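Local coordinates for histidinol-phosphatase (Listeria monocytogenes serotype 4b str. H7858, PDB 6NLR), which probably hydrolyses histidinol phosphate to histidinol and phosphate in histidine biosynthesis, at a trinuclear metal centre of a PHP-family fold, at residues 4-9 / 220-225; 30-35 / 253-258. All blocks are in the same frame, centred on the assembly; numbering follows the deposited sequence.

Contact 1: residues 4-9 / 220-225. With CO (cobalt (II) ion), chain F.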
ATOM      1  N   ASP A   4      13.352   3.482  -3.586  1.00 23.37           N
ATOM      2  CA  ASP A   4      11.932   3.737  -3.245  1.00 24.11           C
ATOM      3  C   ASP A   4      11.109   2.650  -3.944  1.00 25.01           C
ATOM      4  O   ASP A   4      11.162   2.553  -5.188  1.00 25.33           O
ATOM      5  CB  ASP A   4      11.532   5.178  -3.583  1.00 23.49           C
ATOM      6  CG  ASP A   4      10.155   5.575  -3.058  1.00 23.27           C
ATOM      7  OD1 ASP A   4       9.379   4.664  -2.622  1.00 21.67           O
ATOM      8  OD2 ASP A   4       9.841   6.803  -3.100  1.00 23.04           O
ATOM      9  N   GLY A   5      10.395   1.844  -3.162  1.00 22.52           N
ATOM     10  CA  GLY A   5       9.607   0.719  -3.683  1.00 22.26           C
ATOM     11  C   GLY A   5       8.147   1.070  -3.862  1.00 21.57           C
ATOM     12  O   GLY A   5       7.381   0.143  -4.199  1.00 25.44           O
ATOM     13  N   HIS A   6       7.731   2.333  -3.679  1.00 21.70           N
ATOM     14  CA  HIS A   6       6.278   2.660  -3.655  1.00 21.23           C
ATOM     15  C   HIS A   6       6.008   4.113  -4.083  1.00 22.41           C
ATOM     16  O   HIS A   6       6.022   5.027  -3.222  1.00 22.06           O
ATOM     17  CB  HIS A   6       5.728   2.292  -2.273  1.00 22.20           C
ATOM     18  CG  HIS A   6       4.241   2.244  -2.190  1.00 22.79           C
ATOM     19  ND1 HIS A   6       3.597   1.557  -1.181  1.00 23.54           N
ATOM     20  CD2 HIS A   6       3.278   2.828  -2.931  1.00 21.38           C
ATOM     21  CE1 HIS A   6       2.294   1.711  -1.317  1.00 25.56           C
ATOM     22  NE2 HIS A   6       2.069   2.485  -2.385  1.00 24.13           N
ATOM     23  N   THR A   7       5.705   4.327  -5.366  1.00 21.17           N
ATOM     24  CA  THR A   7       5.340   5.670  -5.901  1.00 21.93           C
ATOM     25  C   THR A   7       4.160   5.561  -6.865  1.00 21.99           C
ATOM     26  O   THR A   7       3.930   4.463  -7.448  1.00 23.43           O
ATOM     27  CB  THR A   7       6.522   6.355  -6.596  1.00 24.50           C
ATOM     28  OG1 THR A   7       6.752   5.720  -7.860  1.00 21.77           O
ATOM     29  CG2 THR A   7       7.766   6.317  -5.739  1.00 24.44           C
ATOM     30  N   HIS A   8       3.492   6.688  -7.041  1.00 22.45           N
ATOM     31  CA  HIS A   8       2.288   6.873  -7.887  1.00 22.11           C
ATOM     32  C   HIS A   8       2.581   7.946  -8.938  1.00 23.81           C
ATOM     33  O   HIS A   8       3.693   8.518  -8.920  1.00 21.13           O
ATOM     34  CB  HIS A   8       1.083   7.161  -6.974  1.00 21.83           C
ATOM     35  CG  HIS A   8       0.757   5.996  -6.098  1.00 22.31           C
ATOM     36  ND1 HIS A   8       0.012   4.922  -6.555  1.00 22.44           N
ATOM     37  CD2 HIS A   8       1.132   5.683  -4.839  1.00 23.81           C
ATOM     38  CE1 HIS A   8      -0.103   4.028  -5.584  1.00 23.03           C
ATOM     39  NE2 HIS A   8       0.611   4.457  -4.535  1.00 20.98           N
ATOM     40  N   THR A   9       1.606   8.219  -9.809  1.00 24.16           N
ATOM     41  CA  THR A   9       1.786   8.986 -11.061  1.00 24.30           C
ATOM     42  C   THR A   9       0.555   9.843 -11.333  1.00 24.45           C
ATOM     43  O   THR A   9      -0.404   9.802 -10.525  1.00 24.08           O
ATOM     44  CB  THR A   9       1.997   8.021 -12.238  1.00 27.11           C
ATOM     45  OG1 THR A   9       0.775   7.329 -12.525  1.00 28.09           O
ATOM     46  CG2 THR A   9       3.078   7.005 -11.963  1.00 27.20           C
ATOM     47  N   GLU A 220       8.283  -9.847   1.497  1.00 24.40           N
ATOM     48  CA  GLU A 220       8.953  -8.695   2.140  1.00 24.51           C
ATOM     49  C   GLU A 220       7.882  -7.664   2.472  1.00 22.95           C
ATOM     50  O   GLU A 220       6.710  -7.863   2.075  1.00 23.07           O
ATOM     51  CB  GLU A 220      10.082  -8.176   1.241  1.00 26.99           C
ATOM     52  CG  GLU A 220       9.612  -7.750  -0.123  1.00 28.36           C
ATOM     53  CD  GLU A 220      10.697  -7.271  -1.086  1.00 34.06           C
ATOM     54  OE1 GLU A 220      11.910  -7.462  -0.766  1.00 33.82           O
ATOM     55  OE2 GLU A 220      10.320  -6.729  -2.176  1.00 28.38           O
ATOM     56  N   LEU A 221       8.272  -6.608   3.182  1.00 23.19           N
ATOM     57  CA  LEU A 221       7.341  -5.571   3.673  1.00 24.16           C
ATOM     58  C   LEU A 221       7.722  -4.204   3.108  1.00 24.72           C
ATOM     59  O   LEU A 221       8.919  -3.881   3.035  1.00 25.39           O
ATOM     60  CB  LEU A 221       7.343  -5.568   5.199  1.00 26.26           C
ATOM     61  CG  LEU A 221       6.808  -6.848   5.831  1.00 27.56           C
ATOM     62  CD1 LEU A 221       6.969  -6.823   7.340  1.00 29.56           C
ATOM     63  CD2 LEU A 221       5.361  -7.055   5.417  1.00 28.17           C
ATOM     64  N   ASP A 222       6.681  -3.473   2.696  1.00 23.53           N
ATOM     65  CA  ASP A 222       6.646  -2.019   2.398  1.00 23.72           C
ATOM     66  C   ASP A 222       6.904  -1.290   3.716  1.00 24.12           C
ATOM     67  O   ASP A 222       6.041  -1.389   4.611  1.00 26.40           O
ATOM     68  CB  ASP A 222       5.285  -1.715   1.766  1.00 23.81           C
ATOM     69  CG  ASP A 222       4.955  -0.285   1.350  1.00 25.53           C
ATOM     70  OD1 ASP A 222       5.836   0.372   0.775  1.00 28.04           O
ATOM     71  OD2 ASP A 222       3.769   0.124   1.555  1.00 26.95           O
ATOM     72  N   PHE A 223       8.054  -0.641   3.869  1.00 23.47           N
ATOM     73  CA  PHE A 223       8.312   0.252   5.027  1.00 23.10           C
ATOM     74  C   PHE A 223       7.841   1.634   4.576  1.00 22.51           C
ATOM     75  O   PHE A 223       8.593   2.370   3.904  1.00 22.51           O
ATOM     76  CB  PHE A 223       9.774   0.247   5.477  1.00 26.55           C
ATOM     77  CG  PHE A 223      10.033   1.136   6.669  1.00 30.08           C
ATOM     78  CD1 PHE A 223      10.140   2.520   6.533  1.00 34.49           C
ATOM     79  CD2 PHE A 223      10.161   0.600   7.935  1.00 36.70           C
ATOM     80  CE1 PHE A 223      10.388   3.335   7.622  1.00 37.96           C
ATOM     81  CE2 PHE A 223      10.392   1.421   9.033  1.00 41.21           C
ATOM     82  CZ  PHE A 223      10.503   2.787   8.879  1.00 39.49           C
ATOM     83  N   ASN A 224       6.589   1.945   4.902  1.00 20.88           N
ATOM     84  CA  ASN A 224       5.836   3.054   4.272  1.00 21.51           C
ATOM     85  C   ASN A 224       5.844   4.290   5.197  1.00 23.17           C
ATOM     86  O   ASN A 224       5.333   4.214   6.333  1.00 21.67           O
ATOM     87  CB  ASN A 224       4.478   2.517   3.858  1.00 21.88           C
ATOM     88  CG  ASN A 224       3.663   3.484   3.033  1.00 24.35           C
ATOM     89  OD1 ASN A 224       3.586   4.671   3.357  1.00 22.14           O
ATOM     90  ND2 ASN A 224       3.058   2.966   1.972  1.00 20.60           N
ATOM     91  N   THR A 225       6.406   5.395   4.722  1.00 21.22           N
ATOM     92  CA  THR A 225       6.599   6.642   5.502  1.00 24.69           C
ATOM     93  C   THR A 225       5.431   7.612   5.329  1.00 24.90           C
ATOM     94  O   THR A 225       5.422   8.639   6.041  1.00 23.89           O
ATOM     95  CB  THR A 225       7.940   7.299   5.165  1.00 25.57           C
ATOM     96  OG1 THR A 225       7.936   7.592   3.754  1.00 28.73           O
ATOM     97  CG2 THR A 225       9.088   6.392   5.574  1.00 25.50           C
TER
HETATM   98 CO    CO F 303       0.238   3.559  -2.562  1.00 22.38          CO
HETATM   99  O   HOH W   1      -0.608   2.890  -0.638  1.00 18.48           O
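H6 reaches across to the carboxylate of D222 with one ring nitrogen while holding a metal with the other. H6 ND1 is the donor: it gives weak hydrogen bonds to both carboxylate oxygens, at 3.1 Å to D222 OD2 and 3.2 Å to D222 OD1, a forked grip in which neither branch is straight. The carboxylate sits at the edge of the imidazole. Both side chains have CG anti to the backbone N (chi1 -166° in H6), which extends them toward each other; the side chains cross at about a right angle, while the ring and carboxylate planes are 36° apart. With ND1 as donor, NE2 is left to bind cobalt, and H6 NE2 lies 2.1 Å from the ion. This is the carboxylate–histidine–metal arrangement common in metalloenzymes, with D222 as the second-shell residue, here built between strands 3-7 and 220-224 of the distorted TIM barrel of the PHP family. The negative charge of D222 would be expected to strengthen the imidazole as a ligand. D222 is steadied in turn: N224 ND2 donates to D222 OD2 over 3.0 Å, nearly in its own amide plane and on the syn side but tilted out of the carboxylate plane, and the backbone N of H181 donates to the same oxygen. N224 ND2 is also hydrogen-bonded to OD2 of D258, another cobalt ligand. On the H6 side, the backbone N of H6 is tied to D4 OD1 at 3.0 Å in an Asx turn. H8 NE2 binds the cobalt at 2.2 Å, alongside E93, D258 and a water, and H8 ND1 is hydrogen-bonded to E39.

Contact 2: residues 30-35 / 253-258; sequences LDFDEY and FVYGSD. With CO (cobalt (II) ion), chain F.
F32 and Y255 meet where the loop between helix 20-29 and strand 34-40 of the PHP barrel comes up against strand 253-256. The helix ends in a Schellman motif with D31, at positive phi, as its C-prime residue; the chain then turns at F32. The two rings are nearly parallel, their planes 24° apart, but slid so far past each other that they barely overlap, with centroids 5.9 Å apart. Y255 CE2 sits against the CE2–CZ bond of F32, 3.8 Å from each of those two atoms. It is apolar contact rather than a full stack. The CB of Y255 already points toward the loop, and CG anti to the backbone N (chi1 166°) extends the ring in that direction; its OH is hydrogen-bonded to the backbone O of R267. D4 of strand 3-7 touches both rings, and A27 of the helix also packs on F32. After G256 the strand gives way to a loop, where the backbone N of S257 lies over one face of the tyrosine ring, near its rim. D258 binds cobalt through OD1 at 2.2 Å, and water 1, itself a cobalt ligand, donates to D258 OD2 at 2.6 Å.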
ATOM      1  N   LEU A  30      17.724  13.617  -5.271  1.00 34.20           N
ATOM      2  CA  LEU A  30      17.895  13.120  -3.877  1.00 35.01           C
ATOM      3  C   LEU A  30      18.703  11.813  -3.864  1.00 34.18           C
ATOM      4  O   LEU A  30      18.636  11.117  -2.833  1.00 33.85           O
ATOM      5  CB  LEU A  30      16.516  12.920  -3.225  1.00 34.81           C
ATOM      6  CG  LEU A  30      15.681  14.188  -3.072  1.00 36.86           C
ATOM      7  CD1 LEU A  30      14.407  13.923  -2.286  1.00 34.97           C
ATOM      8  CD2 LEU A  30      16.504  15.297  -2.413  1.00 41.60           C
ATOM      9  N   ASP A  31      19.361  11.449  -4.970  1.00 33.65           N
ATOM     10  CA  ASP A  31      20.340  10.323  -5.024  1.00 36.28           C
ATOM     11  C   ASP A  31      19.662   8.950  -4.901  1.00 34.07           C
ATOM     12  O   ASP A  31      20.338   8.002  -4.475  1.00 33.43           O
ATOM     13  CB  ASP A  31      21.396  10.459  -3.921  1.00 41.74           C
ATOM     14  CG  ASP A  31      22.232  11.716  -4.068  1.00 48.47           C
ATOM     15  OD1 ASP A  31      22.740  11.950  -5.191  1.00 47.98           O
ATOM     16  OD2 ASP A  31      22.353  12.459  -3.068  1.00 56.89           O
ATOM     17  N   PHE A  32      18.390   8.812  -5.270  1.00 29.98           N
ATOM     18  CA  PHE A  32      17.778   7.465  -5.397  1.00 30.24           C
ATOM     19  C   PHE A  32      18.472   6.778  -6.575  1.00 32.98           C
ATOM     20  O   PHE A  32      18.705   7.471  -7.548  1.00 32.94           O
ATOM     21  CB  PHE A  32      16.257   7.552  -5.543  1.00 27.37           C
ATOM     22  CG  PHE A  32      15.579   7.784  -4.219  1.00 27.23           C
ATOM     23  CD1 PHE A  32      15.427   9.070  -3.726  1.00 28.47           C
ATOM     24  CD2 PHE A  32      15.185   6.711  -3.432  1.00 28.43           C
ATOM     25  CE1 PHE A  32      14.860   9.281  -2.478  1.00 28.84           C
ATOM     26  CE2 PHE A  32      14.613   6.920  -2.186  1.00 28.09           C
ATOM     27  CZ  PHE A  32      14.446   8.202  -1.712  1.00 29.37           C
ATOM     28  N   ASP A  33      18.824   5.498  -6.477  1.00 31.15           N
ATOM     29  CA  ASP A  33      19.335   4.757  -7.656  1.00 35.75           C
ATOM     30  C   ASP A  33      18.308   3.708  -8.101  1.00 32.33           C
ATOM     31  O   ASP A  33      18.499   3.152  -9.163  1.00 30.89           O
ATOM     32  CB  ASP A  33      20.722   4.177  -7.402  1.00 43.14           C
ATOM     33  CG  ASP A  33      20.863   3.570  -6.036  1.00 52.21           C
ATOM     34  OD1 ASP A  33      20.075   2.642  -5.762  1.00 56.72           O
ATOM     35  OD2 ASP A  33      21.712   4.080  -5.245  1.00 56.63           O
ATOM     36  N   GLU A  34      17.218   3.500  -7.365  1.00 28.93           N
ATOM     37  CA  GLU A  34      16.192   2.496  -7.737  1.00 27.96           C
ATOM     38  C   GLU A  34      14.818   3.002  -7.311  1.00 26.83           C
ATOM     39  O   GLU A  34      14.695   3.561  -6.208  1.00 26.77           O
ATOM     40  CB  GLU A  34      16.540   1.165  -7.102  1.00 28.92           C
ATOM     41  CG  GLU A  34      15.768   0.020  -7.676  1.00 33.00           C
ATOM     42  CD  GLU A  34      16.288  -1.341  -7.248  1.00 35.13           C
ATOM     43  OE1 GLU A  34      17.232  -1.368  -6.480  1.00 33.06           O
ATOM     44  OE2 GLU A  34      15.722  -2.357  -7.681  1.00 41.78           O
ATOM     45  N   TYR A  35      13.824   2.840  -8.177  1.00 26.44           N
ATOM     46  CA  TYR A  35      12.539   3.570  -8.095  1.00 25.88           C
ATOM     47  C   TYR A  35      11.450   2.717  -8.740  1.00 26.71           C
ATOM     48  O   TYR A  35      11.589   2.393  -9.934  1.00 29.25           O
ATOM     49  CB  TYR A  35      12.752   4.931  -8.751  1.00 25.43           C
ATOM     50  CG  TYR A  35      11.606   5.903  -8.671  1.00 25.61           C
ATOM     51  CD1 TYR A  35      10.554   5.821  -9.569  1.00 25.76           C
ATOM     52  CD2 TYR A  35      11.605   6.946  -7.764  1.00 26.93           C
ATOM     53  CE1 TYR A  35       9.526   6.741  -9.566  1.00 26.59           C
ATOM     54  CE2 TYR A  35      10.569   7.862  -7.730  1.00 28.45           C
ATOM     55  CZ  TYR A  35       9.532   7.769  -8.642  1.00 27.10           C
ATOM     56  OH  TYR A  35       8.515   8.680  -8.662  1.00 27.14           O
ATOM     57  N   PHE A 253      12.737  -5.293   4.379  1.00 26.01           N
ATOM     58  CA  PHE A 253      11.939  -4.056   4.200  1.00 28.22           C
ATOM     59  C   PHE A 253      12.457  -3.326   2.967  1.00 27.89           C
ATOM     60  O   PHE A 253      13.647  -3.320   2.749  1.00 28.17           O
ATOM     61  CB  PHE A 253      12.047  -3.160   5.436  1.00 26.13           C
ATOM     62  CG  PHE A 253      11.174  -3.583   6.586  1.00 27.74           C
ATOM     63  CD1 PHE A 253       9.818  -3.280   6.588  1.00 29.70           C
ATOM     64  CD2 PHE A 253      11.703  -4.298   7.650  1.00 29.63           C
ATOM     65  CE1 PHE A 253       9.021  -3.673   7.647  1.00 28.13           C
ATOM     66  CE2 PHE A 253      10.909  -4.669   8.715  1.00 31.30           C
ATOM     67  CZ  PHE A 253       9.568  -4.353   8.714  1.00 31.73           C
ATOM     68  N   VAL A 254      11.543  -2.757   2.187  1.00 27.78           N
ATOM     69  CA  VAL A 254      11.860  -1.769   1.126  1.00 25.55           C
ATOM     70  C   VAL A 254      11.172  -0.457   1.506  1.00 22.31           C
ATOM     71  O   VAL A 254       9.936  -0.465   1.668  1.00 20.55           O
ATOM     72  CB  VAL A 254      11.392  -2.272  -0.251  1.00 23.52           C
ATOM     73  CG1 VAL A 254      11.778  -1.295  -1.354  1.00 23.44           C
ATOM     74  CG2 VAL A 254      11.906  -3.680  -0.536  1.00 27.58           C
ATOM     75  N   TYR A 255      11.952   0.609   1.649  1.00 21.91           N
ATOM     76  CA  TYR A 255      11.449   1.996   1.829  1.00 22.28           C
ATOM     77  C   TYR A 255      10.403   2.292   0.761  1.00 21.31           C
ATOM     78  O   TYR A 255      10.673   2.021  -0.409  1.00 23.50           O
ATOM     79  CB  TYR A 255      12.570   3.020   1.719  1.00 23.21           C
ATOM     80  CG  TYR A 255      12.094   4.447   1.554  1.00 23.68           C
ATOM     81  CD1 TYR A 255      11.607   5.170   2.630  1.00 22.80           C
ATOM     82  CD2 TYR A 255      12.120   5.076   0.317  1.00 21.79           C
ATOM     83  CE1 TYR A 255      11.185   6.484   2.487  1.00 23.98           C
ATOM     84  CE2 TYR A 255      11.719   6.395   0.154  1.00 23.42           C
ATOM     85  CZ  TYR A 255      11.263   7.110   1.255  1.00 23.05           C
ATOM     86  OH  TYR A 255      10.843   8.398   1.116  1.00 23.72           O
ATOM     87  N   GLY A 256       9.259   2.821   1.171  1.00 20.99           N
ATOM     88  CA  GLY A 256       8.177   3.281   0.279  1.00 22.36           C
ATOM     89  C   GLY A 256       7.681   4.645   0.727  1.00 23.67           C
ATOM     90  O   GLY A 256       7.144   4.716   1.856  1.00 23.13           O
ATOM     91  N   SER A 257       7.877   5.681  -0.103  1.00 23.62           N
ATOM     92  CA  SER A 257       7.404   7.071   0.132  1.00 22.43           C
ATOM     93  C   SER A 257       5.882   7.143  -0.035  1.00 22.90           C
ATOM     94  O   SER A 257       5.268   8.060   0.509  1.00 20.51           O
ATOM     95  CB  SER A 257       8.075   8.032  -0.829  1.00 24.71           C
ATOM     96  OG  SER A 257       7.727   7.737  -2.191  1.00 23.74           O
ATOM     97  N   ASP A 258       5.300   6.231  -0.805  1.00 21.15           N
ATOM     98  CA  ASP A 258       3.890   6.331  -1.259  1.00 22.83           C
ATOM     99  C   ASP A 258       3.657   7.701  -1.924  1.00 22.56           C
ATOM    100  O   ASP A 258       2.595   8.304  -1.691  1.00 23.02           O
ATOM    101  CB  ASP A 258       2.931   6.074  -0.102  1.00 21.50           C
ATOM    102  CG  ASP A 258       1.753   5.214  -0.506  1.00 22.81           C
ATOM    103  OD1 ASP A 258       1.402   5.237  -1.694  1.00 20.60           O
ATOM    104  OD2 ASP A 258       1.235   4.496   0.360  1.00 25.74           O
TER
HETATM  105 CO    CO F 303       0.238   3.559  -2.562  1.00 22.38          CO
HETATM  106  O   HOH W   1      -0.608   2.890  -0.638  1.00 18.48           O

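How the contacts relate
From the N terminus the chain lays down strand 3-7, passes through helix 20-29 and enters strand 34-40, which lies beside strand 3-7 in the same sheet. Contact 1 closes a long loop when strand 220-224 returns to residues 4-9; contact 2 closes another when 253-258 returns to 30-35. Their segments alternate along the sequence, so the loops cross. Strands 220-224 and 253-256 are neighbours in a second sheet, and the contacts join the two. They also touch directly: D4 OD2 probably bonds S257 OG (2.5 Å) and G5 N probably bonds Y255 O (2.8 Å). Both reach the cobalt and share water 1.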